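Local coordinates for cytidylate kinase-like family protein (Eubacterium ventriosum, PDB 3FDI) that is of unknown function but belongs to the cytidylate kinase-like family of P-loop NTPases, consistent with phosphoryl transfer to a nucleotide, at residues Q86-F89 / I90-A94; F57-K60 / P61-F64; V140-K143 / T144-M148. One frame throughout, in Å; residues are numbered along the deposited sequence.

Interaction 1 of 3, residues Q86-F89 / I90-A94; sequences QFNF and IRKKA
Arg91 takes hold of Asn88 through one oxygen: NE and NH2 both donate to Asn88 OD1, and the NE to OD1 distance is 2.9 Å. The grip is side-on. The amide and guanidinium planes lie 19° apart and OD1 sits in the guanidinium plane, with NE approaching almost straight down the amide C=O while NH2 comes in at a slant. Both side chains point the same way, and the bend of Arg91 at chi3 brings its nitrogens back toward the preceding turn. Lys92 CE lies 3.4 Å from Asn88 ND2, the other end of the amide.

One residue further along, Lys93 lies over the Phe89 ring. Its CG is 3.9 Å from the ring centroid and 19° off the normal, a CH-pi contact, and its CE is 3.7 Å from Phe89 CZ. The kink at chi2 (-62°) folds the lysine chain across that face, and NZ continues to a salt bridge with Glu97. These i to i+3 and i to i+4 pairs are spaced by helix 81-95, whose backbone bonds run regularly, as in Arg91 N to Phe87 O at 2.8 Å.

Further out, Glu96 forms a salt bridge with Arg91 NH1, and Phe57 makes a cation-pi contact with the same guanidinium. Tyr35 meets Phe89 edge-to-face, while Ile90 packs against Leu40, Ile103 and Ile111.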
loop_
_atom_site.group_PDB
_atom_site.type_symbol
_atom_site.label_atom_id
_atom_site.label_comp_id
_atom_site.label_asym_id
_atom_site.label_seq_id
_atom_site.Cartn_x
_atom_site.Cartn_y
_atom_site.Cartn_z
ATOM N N GLN B 86 -26.093 -8.661 -3.786
ATOM C CA GLN B 86 -25.287 -9.776 -4.143
ATOM C C GLN B 86 -24.642 -10.358 -2.910
ATOM O O GLN B 86 -24.484 -11.572 -2.804
ATOM C CB GLN B 86 -24.223 -9.362 -5.120
ATOM C CG GLN B 86 -24.785 -8.735 -6.348
ATOM C CD GLN B 86 -23.798 -8.633 -7.459
ATOM O OE1 GLN B 86 -22.626 -8.391 -7.246
ATOM N NE2 GLN B 86 -24.284 -8.783 -8.675
ATOM N N PHE B 87 -24.201 -9.491 -1.991
ATOM C CA PHE B 87 -23.580 -9.960 -0.740
ATOM C C PHE B 87 -24.616 -10.765 0.022
ATOM O O PHE B 87 -24.352 -11.878 0.468
ATOM C CB PHE B 87 -23.106 -8.814 0.162
ATOM C CG PHE B 87 -22.004 -7.979 -0.407
ATOM C CD1 PHE B 87 -21.121 -8.481 -1.371
ATOM C CD2 PHE B 87 -21.819 -6.690 0.049
ATOM C CE1 PHE B 87 -20.114 -7.700 -1.887
ATOM C CE2 PHE B 87 -20.823 -5.903 -0.465
ATOM C CZ PHE B 87 -19.945 -6.420 -1.429
ATOM N N ASN B 88 -25.813 -10.214 0.092
ATOM C CA ASN B 88 -26.845 -10.883 0.820
ATOM C C ASN B 88 -27.266 -12.233 0.201
ATOM O O ASN B 88 -27.500 -13.199 0.957
ATOM C CB ASN B 88 -28.006 -9.977 1.007
ATOM C CG ASN B 88 -28.902 -10.447 2.104
ATOM O OD1 ASN B 88 -28.431 -10.968 3.140
ATOM N ND2 ASN B 88 -30.208 -10.318 1.884
ATOM N N PHE B 89 -27.337 -12.311 -1.144
ATOM C CA PHE B 89 -27.534 -13.592 -1.849
ATOM C C PHE B 89 -26.533 -14.610 -1.379
ATOM O O PHE B 89 -26.881 -15.726 -1.077
ATOM C CB PHE B 89 -27.432 -13.433 -3.379
ATOM C CG PHE B 89 -27.564 -14.731 -4.164
ATOM C CD1 PHE B 89 -28.777 -15.113 -4.706
ATOM C CD2 PHE B 89 -26.466 -15.515 -4.410
ATOM C CE1 PHE B 89 -28.896 -16.318 -5.434
ATOM C CE2 PHE B 89 -26.569 -16.693 -5.125
ATOM C CZ PHE B 89 -27.770 -17.099 -5.623
ATOM N N ILE B 90 -25.277 -14.215 -1.347
ATOM C CA ILE B 90 -24.185 -15.090 -1.032
ATOM C C ILE B 90 -24.244 -15.541 0.402
ATOM O O ILE B 90 -24.017 -16.709 0.693
ATOM C CB ILE B 90 -22.874 -14.371 -1.303
ATOM C CG1 ILE B 90 -22.686 -14.264 -2.824
ATOM C CG2 ILE B 90 -21.691 -15.112 -0.733
ATOM C CD1 ILE B 90 -21.374 -13.542 -3.254
ATOM N N ARG B 91 -24.561 -14.593 1.282
ATOM C CA ARG B 91 -24.657 -14.843 2.698
ATOM C C ARG B 91 -25.836 -15.790 2.998
ATOM O O ARG B 91 -25.692 -16.727 3.759
ATOM C CB ARG B 91 -24.815 -13.503 3.426
ATOM C CG ARG B 91 -24.814 -13.566 4.965
ATOM C CD ARG B 91 -25.506 -12.341 5.616
ATOM N NE ARG B 91 -26.907 -12.269 5.208
ATOM C CZ ARG B 91 -27.917 -12.942 5.757
ATOM N NH1 ARG B 91 -27.744 -13.768 6.797
ATOM N NH2 ARG B 91 -29.119 -12.815 5.229
ATOM N N LYS B 92 -26.990 -15.540 2.400
ATOM C CA LYS B 92 -28.161 -16.397 2.596
ATOM C C LYS B 92 -27.925 -17.803 2.085
ATOM O O LYS B 92 -28.248 -18.756 2.773
ATOM C CB LYS B 92 -29.412 -15.824 1.913
ATOM C CG LYS B 92 -30.080 -14.712 2.695
ATOM C CD LYS B 92 -31.371 -14.210 1.996
ATOM C CE LYS B 92 -32.033 -13.043 2.771
ATOM N NZ LYS B 92 -33.435 -12.701 2.334
ATOM N N LYS B 93 -27.395 -17.926 0.871
ATOM C CA LYS B 93 -27.134 -19.237 0.311
ATOM C C LYS B 93 -26.137 -19.989 1.198
ATOM O O LYS B 93 -26.322 -21.186 1.461
ATOM C CB LYS B 93 -26.630 -19.161 -1.132
ATOM C CG LYS B 93 -27.665 -18.723 -2.162
ATOM C CD LYS B 93 -28.853 -19.693 -2.254
ATOM C CE LYS B 93 -29.510 -19.637 -3.624
ATOM N NZ LYS B 93 -30.784 -20.406 -3.760
ATOM N N ALA B 94 -25.087 -19.315 1.660
ATOM C CA ALA B 94 -24.147 -19.979 2.560
ATOM C C ALA B 94 -24.706 -20.349 3.936
ATOM O O ALA B 94 -24.449 -21.449 4.414
ATOM C CB ALA B 94 -22.887 -19.152 2.747
#

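Interaction 2 of 3, residues F57-K60 / P61-F64; sequences FDEK and PMNF
Glu59 O receives two backbone N-H groups of the first helical turn. Asn63 N reaches it at 3.1 Å in a nearly straight bond (172°), whereas Met62 N, at the same distance, makes a weak one bent to 129°. The Asn63 donor approaches close to the carbonyl direction, as expected of an i to i+4 helical bond. Glu59 occupies the N-cap position, and the next bond, Phe64 N to Lys60 O at 2.9 Å, carries the pattern into helix 60-66. Pro61 suits this first turn because its nitrogen has no hydrogen to offer; its CD lies 3.4 Å from Lys60 CB, a tight fit between neighbours.

Asn63 folds back toward the cap. With CG anti to its carbonyl carbon (chi1 -59°), the amide lies beside the Asp58-Glu59 backbone, where ND2 comes within 3.2 Å of Asp58 C; the angle from ND2 to Glu59 O is too poor for a bond. Selenomethionine Met62 meets the same carbonyl through CB, 3.5 Å from Glu59 O.

The turn is wedged between other helices. Pro61 and Met62 pack on Phe87 of helix 81-95, and Glu59 touches Ile111 of helix 108-111. Phe64 meets Phe162 of helix 142-163 edge-to-face and makes cation-pi contacts with Lys151 and Lys154 of the second subunit.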
loop_
_atom_site.group_PDB
_atom_site.type_symbol
_atom_site.label_atom_id
_atom_site.label_comp_id
_atom_site.label_asym_id
_atom_site.label_seq_id
_atom_site.Cartn_x
_atom_site.Cartn_y
_atom_site.Cartn_z
ATOM N N PHE B 57 -25.459 -7.838 10.208
ATOM C CA PHE B 57 -24.914 -9.096 10.694
ATOM C C PHE B 57 -23.438 -8.862 11.058
ATOM O O PHE B 57 -22.646 -9.814 11.163
ATOM C CB PHE B 57 -25.032 -10.190 9.613
ATOM C CG PHE B 57 -26.447 -10.584 9.283
ATOM C CD1 PHE B 57 -26.950 -11.834 9.663
ATOM C CD2 PHE B 57 -27.285 -9.714 8.590
ATOM C CE1 PHE B 57 -28.278 -12.204 9.360
ATOM C CE2 PHE B 57 -28.610 -10.073 8.285
ATOM C CZ PHE B 57 -29.100 -11.319 8.663
ATOM N N ASP B 58 -23.091 -7.579 11.228
ATOM C CA ASP B 58 -21.711 -7.112 11.436
ATOM C C ASP B 58 -20.693 -7.652 10.413
ATOM O O ASP B 58 -19.495 -7.814 10.705
ATOM C CB ASP B 58 -21.292 -7.365 12.875
ATOM C CG ASP B 58 -22.179 -6.626 13.856
ATOM O OD1 ASP B 58 -22.899 -5.682 13.422
ATOM O OD2 ASP B 58 -22.172 -7.000 15.052
ATOM N N GLU B 59 -21.199 -7.906 9.206
ATOM C CA GLU B 59 -20.379 -8.262 8.070
ATOM C C GLU B 59 -19.900 -6.938 7.433
ATOM O O GLU B 59 -20.715 -6.103 6.976
ATOM C CB GLU B 59 -21.178 -9.159 7.115
ATOM C CG GLU B 59 -21.433 -10.558 7.753
ATOM C CD GLU B 59 -22.431 -11.437 6.997
ATOM O OE1 GLU B 59 -22.458 -11.374 5.748
ATOM O OE2 GLU B 59 -23.169 -12.207 7.673
ATOM N N LYS B 60 -18.577 -6.751 7.462
ATOM C CA LYS B 60 -17.914 -5.468 7.123
ATOM C C LYS B 60 -18.333 -4.830 5.773
ATOM O O LYS B 60 -18.576 -3.630 5.713
ATOM C CB LYS B 60 -16.362 -5.629 7.209
ATOM C CG LYS B 60 -15.825 -5.949 8.656
ATOM C CD LYS B 60 -14.295 -5.701 8.804
ATOM C CE LYS B 60 -13.884 -5.274 10.267
ATOM N NZ LYS B 60 -13.990 -6.335 11.321
ATOM N N PRO B 61 -18.421 -5.625 4.696
ATOM C CA PRO B 61 -18.756 -5.042 3.387
ATOM C C PRO B 61 -20.156 -4.472 3.350
ATOM O O PRO B 61 -20.417 -3.474 2.655
ATOM C CB PRO B 61 -18.644 -6.240 2.406
ATOM C CG PRO B 61 -17.884 -7.280 3.088
ATOM C CD PRO B 61 -18.064 -7.054 4.587
HETATM N N MSE B 62 -21.052 -5.094 4.105
HETATM C CA MSE B 62 -22.426 -4.652 4.142
HETATM C C MSE B 62 -22.590 -3.401 4.983
HETATM O O MSE B 62 -23.215 -2.440 4.530
HETATM C CB MSE B 62 -23.341 -5.764 4.633
HETATM C CG MSE B 62 -23.510 -6.914 3.619
HETATM SE SE MSE B 62 -25.021 -8.027 4.242
HETATM C CE MSE B 62 -26.031 -6.614 5.085
ATOM N N ASN B 63 -22.026 -3.407 6.193
ATOM C CA ASN B 63 -22.060 -2.212 7.052
ATOM C C ASN B 63 -21.466 -1.039 6.275
ATOM O O ASN B 63 -22.035 0.035 6.189
ATOM C CB ASN B 63 -21.237 -2.418 8.341
ATOM C CG ASN B 63 -21.723 -3.606 9.177
ATOM O OD1 ASN B 63 -22.883 -3.669 9.573
ATOM N ND2 ASN B 63 -20.817 -4.554 9.439
ATOM N N PHE B 64 -20.319 -1.287 5.669
ATOM C CA PHE B 64 -19.650 -0.265 4.857
ATOM C C PHE B 64 -20.529 0.266 3.701
ATOM O O PHE B 64 -20.699 1.491 3.524
ATOM C CB PHE B 64 -18.333 -0.847 4.323
ATOM C CG PHE B 64 -17.486 0.152 3.627
ATOM C CD1 PHE B 64 -16.748 1.100 4.362
ATOM C CD2 PHE B 64 -17.416 0.172 2.251
ATOM C CE1 PHE B 64 -15.961 2.065 3.718
ATOM C CE2 PHE B 64 -16.629 1.123 1.610
ATOM C CZ PHE B 64 -15.901 2.074 2.346
#

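Interaction 3 of 3, residues V140-K143 / T144-M148; sequences VDEK and TALNM
Asp141 caps helix 142-163 at its N-terminus, and its OD1 is gripped twice by Thr144. The backbone N of Thr144 donates to Asp141 OD1 at 2.7 Å with an N-H...O angle of 162°, arriving nearly along the C-O axis. The hydroxyl OG1 of Thr144 donates to the same OD1 at 2.8 Å, from the syn side and 35° out of the carboxylate plane. The two donors come from opposite faces of that plane, which should restrain the carboxylate against turning. Asp141 reaches them because CG stands between the backbone N and the carbonyl carbon (chi1 71°), folding the carboxylate over the first turn; its negative charge would also be favoured there by the helix dipole. The Asp141 main chain joins in, its O accepting from Ala145 N at 3.0 Å.

With an alanine in place of Thr144, OG1 is gone, and Asp141 OD1 would probably lose one of its two donors from this residue, leaving the carboxylate freer to turn.

The packed side of the contact lies where Val140 turns toward the helix, its CG1 4.0 Å from Ala145 CB. The selenomethionine Met148 also lies on this side, but the modelled position of its methyl CE is doubtful. Ala145 in turn rests on Val134 and Met135 of helix 127-138, and Pro68 of the second subunit packs on Thr144 and Met148. The solvent side is looser: Glu142 and Lys143 are exposed, with extended chains. There Glu142 runs alongside Leu146, pointing the same way, with Glu142 CG 3.9 Å from Leu146 CD1.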
loop_
_atom_site.group_PDB
_atom_site.type_symbol
_atom_site.label_atom_id
_atom_site.label_comp_id
_atom_site.label_asym_id
_atom_site.label_seq_id
_atom_site.Cartn_x
_atom_site.Cartn_y
_atom_site.Cartn_z
ATOM N N VAL B 140 -6.645 -11.046 -29.449
ATOM C CA VAL B 140 -6.028 -9.756 -29.250
ATOM C C VAL B 140 -4.509 -9.944 -29.349
ATOM O O VAL B 140 -4.016 -11.073 -29.244
ATOM C CB VAL B 140 -6.484 -9.198 -27.864
ATOM C CG1 VAL B 140 -5.574 -9.680 -26.717
ATOM C CG2 VAL B 140 -6.574 -7.713 -27.882
ATOM N N ASP B 141 -3.774 -8.852 -29.560
ATOM C CA ASP B 141 -2.302 -8.891 -29.569
ATOM C C ASP B 141 -1.700 -8.799 -28.162
ATOM O O ASP B 141 -2.423 -8.625 -27.165
ATOM C CB ASP B 141 -1.729 -7.772 -30.450
ATOM C CG ASP B 141 -1.897 -6.380 -29.850
ATOM O OD1 ASP B 141 -2.404 -6.236 -28.736
ATOM O OD2 ASP B 141 -1.517 -5.399 -30.508
ATOM N N GLU B 142 -0.373 -8.908 -28.090
ATOM C CA GLU B 142 0.339 -8.877 -26.811
ATOM C C GLU B 142 0.072 -7.567 -26.043
ATOM O O GLU B 142 -0.278 -7.616 -24.846
ATOM C CB GLU B 142 1.848 -9.078 -26.994
ATOM C CG GLU B 142 2.606 -9.014 -25.688
ATOM C CD GLU B 142 4.102 -9.071 -25.814
ATOM O OE1 GLU B 142 4.626 -8.923 -26.923
ATOM O OE2 GLU B 142 4.766 -9.250 -24.776
ATOM N N LYS B 143 0.262 -6.434 -26.740
ATOM C CA LYS B 143 0.104 -5.075 -26.198
ATOM C C LYS B 143 -1.238 -4.947 -25.498
ATOM O O LYS B 143 -1.313 -4.621 -24.316
ATOM C CB LYS B 143 0.220 -4.030 -27.334
ATOM C CG LYS B 143 -0.025 -2.526 -26.961
ATOM C CD LYS B 143 -0.108 -1.595 -28.255
ATOM C CE LYS B 143 -0.311 -0.096 -27.889
ATOM N NZ LYS B 143 0.130 0.875 -28.933
ATOM N N THR B 144 -2.302 -5.232 -26.233
ATOM C CA THR B 144 -3.640 -5.175 -25.675
ATOM C C THR B 144 -3.822 -6.138 -24.497
ATOM O O THR B 144 -4.357 -5.750 -23.484
ATOM C CB THR B 144 -4.670 -5.482 -26.736
ATOM O OG1 THR B 144 -4.453 -4.595 -27.821
ATOM C CG2 THR B 144 -6.098 -5.260 -26.214
ATOM N N ALA B 145 -3.379 -7.380 -24.658
ATOM C CA ALA B 145 -3.479 -8.381 -23.617
ATOM C C ALA B 145 -2.955 -7.799 -22.344
ATOM O O ALA B 145 -3.632 -7.843 -21.312
ATOM C CB ALA B 145 -2.693 -9.606 -23.993
ATOM N N LEU B 146 -1.760 -7.224 -22.389
ATOM C CA LEU B 146 -1.161 -6.746 -21.141
ATOM C C LEU B 146 -1.855 -5.530 -20.524
ATOM O O LEU B 146 -1.889 -5.386 -19.306
ATOM C CB LEU B 146 0.365 -6.557 -21.245
ATOM C CG LEU B 146 1.105 -7.816 -20.748
ATOM C CD1 LEU B 146 1.635 -8.613 -21.938
ATOM C CD2 LEU B 146 2.226 -7.522 -19.742
ATOM N N ASN B 147 -2.414 -4.680 -21.367
ATOM C CA ASN B 147 -3.224 -3.565 -20.921
ATOM C C ASN B 147 -4.498 -4.052 -20.308
ATOM O O ASN B 147 -4.863 -3.610 -19.259
ATOM C CB ASN B 147 -3.545 -2.642 -22.094
ATOM C CG ASN B 147 -2.369 -1.787 -22.479
ATOM O OD1 ASN B 147 -1.422 -1.642 -21.713
ATOM N ND2 ASN B 147 -2.423 -1.197 -23.659
HETATM N N MSE B 148 -5.184 -4.969 -20.966
HETATM C CA MSE B 148 -6.360 -5.579 -20.350
HETATM C C MSE B 148 -6.059 -6.172 -18.977
HETATM O O MSE B 148 -6.833 -6.013 -18.039
HETATM C CB MSE B 148 -6.899 -6.666 -21.247
HETATM C CG MSE B 148 -7.906 -6.152 -22.201
HETATM SE SE MSE B 148 -8.326 -7.638 -23.311
HETATM C CE MSE B 148 -6.792 -7.441 -24.502
#

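In the fold
Interactions 1 and 2 form one cluster: their centres are about 12 Å apart, and helices 60-66 and 81-95 touch where Phe87 CE2 lies 3.6 Å from Pro61 CB. Arg91 bridges them as well, its CD being 3.1 Å from Glu59 OE2. Interaction 3 lies on the opposite side of the chain's centre, about 35 Å from interaction 1 and about 37 Å from interaction 2 between centres, with nearest atoms about 19 Å and 23 Å away. Yet helix 142-163, which interaction 3 starts, runs back to the cluster, where its Tyr163 meets Phe87 edge-to-face. Both interactions 2 and 3 also face the second subunit. Interaction 1 lies within a helix, while interactions 2 and 3 lie at helix N-termini.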